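Side-chain contact in development-specific protein S (Myxococcus xanthus, PDB 1NPS), which is induced during fruiting body formation and assembles on the myxospore surface in the presence of calcium ions, two of which its N-terminal domain binds: residues V16-P20 / G21-R25. Sequence-based numbering, arbitrary orientation.
Sequences VDLPP and GNYTR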
ATOM      1  N   VAL A  16       6.808   3.954   5.402  1.00  8.91           N
ATOM      2  CA  VAL A  16       7.646   2.793   5.065  1.00  8.71           C
ATOM      3  C   VAL A  16       7.652   2.556   3.551  1.00  9.15           C
ATOM      4  O   VAL A  16       6.591   2.543   2.919  1.00  9.14           O
ATOM      5  CB  VAL A  16       7.100   1.469   5.736  1.00  9.25           C
ATOM      6  CG1 VAL A  16       7.851   0.253   5.232  1.00  7.88           C
ATOM      7  CG2 VAL A  16       7.185   1.535   7.260  1.00  8.30           C
ATOM      8  N   ASP A  17       8.828   2.309   2.982  1.00  8.55           N
ATOM      9  CA  ASP A  17       8.960   2.042   1.548  1.00 10.46           C
ATOM     10  C   ASP A  17       8.764   0.562   1.225  1.00 10.16           C
ATOM     11  O   ASP A  17       9.178  -0.295   1.991  1.00 10.62           O
ATOM     12  CB  ASP A  17      10.350   2.446   1.042  1.00 11.90           C
ATOM     13  CG  ASP A  17      10.558   3.937   1.020  1.00 13.67           C
ATOM     14  OD1 ASP A  17       9.561   4.677   0.937  1.00 14.15           O
ATOM     15  OD2 ASP A  17      11.728   4.367   1.073  1.00 17.22           O
ATOM     16  N   LEU A  18       8.108   0.270   0.104  1.00  8.72           N
ATOM     17  CA  LEU A  18       7.900  -1.116  -0.319  1.00  9.01           C
ATOM     18  C   LEU A  18       8.336  -1.324  -1.760  1.00  8.37           C
ATOM     19  O   LEU A  18       7.723  -0.771  -2.676  1.00  7.89           O
ATOM     20  CB  LEU A  18       6.425  -1.513  -0.225  1.00  9.74           C
ATOM     21  CG  LEU A  18       5.796  -1.568   1.162  1.00 11.72           C
ATOM     22  CD1 LEU A  18       4.317  -1.894   1.030  1.00 10.81           C
ATOM     23  CD2 LEU A  18       6.537  -2.614   1.994  1.00 12.68           C
ATOM     24  N   PRO A  19       9.423  -2.086  -1.987  1.00  7.10           N
ATOM     25  CA  PRO A  19       9.834  -2.299  -3.370  1.00  6.23           C
ATOM     26  C   PRO A  19       8.853  -3.311  -3.985  1.00  6.72           C
ATOM     27  O   PRO A  19       7.919  -3.759  -3.316  1.00  6.66           O
ATOM     28  CB  PRO A  19      11.251  -2.866  -3.218  1.00  6.70           C
ATOM     29  CG  PRO A  19      11.189  -3.585  -1.949  1.00  6.42           C
ATOM     30  CD  PRO A  19      10.399  -2.671  -1.052  1.00  6.92           C
ATOM     31  N   PRO A  20       8.997  -3.608  -5.286  1.00  5.58           N
ATOM     32  CA  PRO A  20       8.104  -4.565  -5.932  1.00  5.40           C
ATOM     33  C   PRO A  20       8.136  -5.915  -5.227  1.00  6.10           C
ATOM     34  O   PRO A  20       9.193  -6.381  -4.789  1.00  5.60           O
ATOM     35  CB  PRO A  20       8.680  -4.665  -7.343  1.00  5.76           C
ATOM     36  CG  PRO A  20       9.226  -3.307  -7.577  1.00  6.49           C
ATOM     37  CD  PRO A  20       9.938  -3.038  -6.263  1.00  5.12           C
ATOM     38  N   GLY A  21       6.971  -6.532  -5.127  1.00  4.19           N
ATOM     39  CA  GLY A  21       6.865  -7.822  -4.482  1.00  4.41           C
ATOM     40  C   GLY A  21       5.460  -8.033  -3.974  1.00  4.75           C
ATOM     41  O   GLY A  21       4.603  -7.158  -4.096  1.00  5.47           O
ATOM     42  N   ASN A  22       5.236  -9.176  -3.351  1.00  5.45           N
ATOM     43  CA  ASN A  22       3.926  -9.504  -2.801  1.00  6.64           C
ATOM     44  C   ASN A  22       4.056  -9.503  -1.289  1.00  6.78           C
ATOM     45  O   ASN A  22       4.987 -10.075  -0.744  1.00  7.84           O
ATOM     46  CB  ASN A  22       3.488 -10.876  -3.291  1.00  7.17           C
ATOM     47  CG  ASN A  22       3.637 -11.022  -4.772  1.00  7.49           C
ATOM     48  OD1 ASN A  22       3.054 -10.261  -5.533  1.00  7.55           O
ATOM     49  ND2 ASN A  22       4.432 -11.998  -5.199  1.00  9.64           N
ATOM     50  N   TYR A  23       3.141  -8.812  -0.621  1.00  6.97           N
ATOM     51  CA  TYR A  23       3.187  -8.706   0.834  1.00  5.86           C
ATOM     52  C   TYR A  23       1.906  -9.121   1.548  1.00  5.52           C
ATOM     53  O   TYR A  23       0.875  -8.462   1.415  1.00  5.48           O
ATOM     54  CB  TYR A  23       3.527  -7.267   1.235  1.00  5.43           C
ATOM     55  CG  TYR A  23       4.784  -6.749   0.586  1.00  6.36           C
ATOM     56  CD1 TYR A  23       6.035  -7.020   1.142  1.00  7.38           C
ATOM     57  CD2 TYR A  23       4.726  -6.010  -0.593  1.00  5.16           C
ATOM     58  CE1 TYR A  23       7.203  -6.569   0.537  1.00  7.76           C
ATOM     59  CE2 TYR A  23       5.881  -5.554  -1.208  1.00  5.36           C
ATOM     60  CZ  TYR A  23       7.124  -5.834  -0.639  1.00  6.79           C
ATOM     61  OH  TYR A  23       8.281  -5.384  -1.231  1.00  4.00           O
ATOM     62  N   THR A  24       1.984 -10.193   2.326  1.00  5.45           N
ATOM     63  CA  THR A  24       0.837 -10.647   3.103  1.00  6.21           C
ATOM     64  C   THR A  24       0.800  -9.814   4.391  1.00  6.76           C
ATOM     65  O   THR A  24       1.697  -8.984   4.635  1.00  6.51           O
ATOM     66  CB  THR A  24       0.947 -12.141   3.482  1.00  6.86           C
ATOM     67  OG1 THR A  24       2.057 -12.334   4.362  1.00  4.91           O
ATOM     68  CG2 THR A  24       1.112 -13.008   2.232  1.00  8.20           C
ATOM     69  N   ARG A  25      -0.243 -10.023   5.193  1.00  5.27           N
ATOM     70  CA  ARG A  25      -0.422  -9.314   6.461  1.00  5.40           C
ATOM     71  C   ARG A  25       0.780  -9.514   7.382  1.00  5.11           C
ATOM     72  O   ARG A  25       1.294  -8.561   7.962  1.00  4.47           O
ATOM     73  CB  ARG A  25      -1.716  -9.776   7.150  1.00  3.98           C
ATOM     74  CG  ARG A  25      -2.019  -9.088   8.457  1.00  4.28           C
ATOM     75  CD  ARG A  25      -3.363  -9.534   9.026  1.00  5.89           C
ATOM     76  NE  ARG A  25      -3.536  -9.115  10.420  1.00  7.38           N
ATOM     77  CZ  ARG A  25      -4.711  -8.971  11.033  1.00  7.88           C
ATOM     78  NH1 ARG A  25      -5.845  -9.211  10.380  1.00  6.58           N
ATOM     79  NH2 ARG A  25      -4.756  -8.565  12.296  1.00  6.93           N
TER
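The Tyr-23 ring carries Leu-18 on one face and the carbonyl oxygen of Pro-19 at its edge. Leu-18 CD2 sits almost on the ring normal, 4.2 Å from the centroid of Tyr-23, a CH-pi contact, while Leu-18 CB lies 4.2 Å from Tyr-23 CE2. At the end of the ring, Tyr-23 OH donates a hydrogen bond of 2.7 Å to Pro-19 O. The donor stands above the carbonyl plane, 51° out of it. The Pro-19 ring crosses the tyrosine side chain at about a right angle, with its CD 3.4 Å from Tyr-23 OH. With CG of Tyr-23 beside its backbone N (chi1 -54°), the ring reaches back over the turn to the residue four positions earlier. This is a tyrosine corner, a Greek-key feature, in its Leu-x-Pro-Gly-x-Tyr form, here in the first such motif of the N-terminal beta/gamma-crystallin domain. It secures the arch where the chain leaves strand 15-18, paired with strand 3-6, and enters strand 21-23, paired with strand 80-85 in the other sheet. Gly-21 takes backbone angles at which a side chain would collide with Pro-20 O. Val-83 also touches Tyr-23, and Leu-18 packs on Ile-81 and Val-83. A phenylalanine in place of Tyr-23 would probably leave Pro-19 O without its hydroxyl donor and the arch freer to move. Apolar contacts thus probably help orient the ring, and one polar bond at its end ties the connection together.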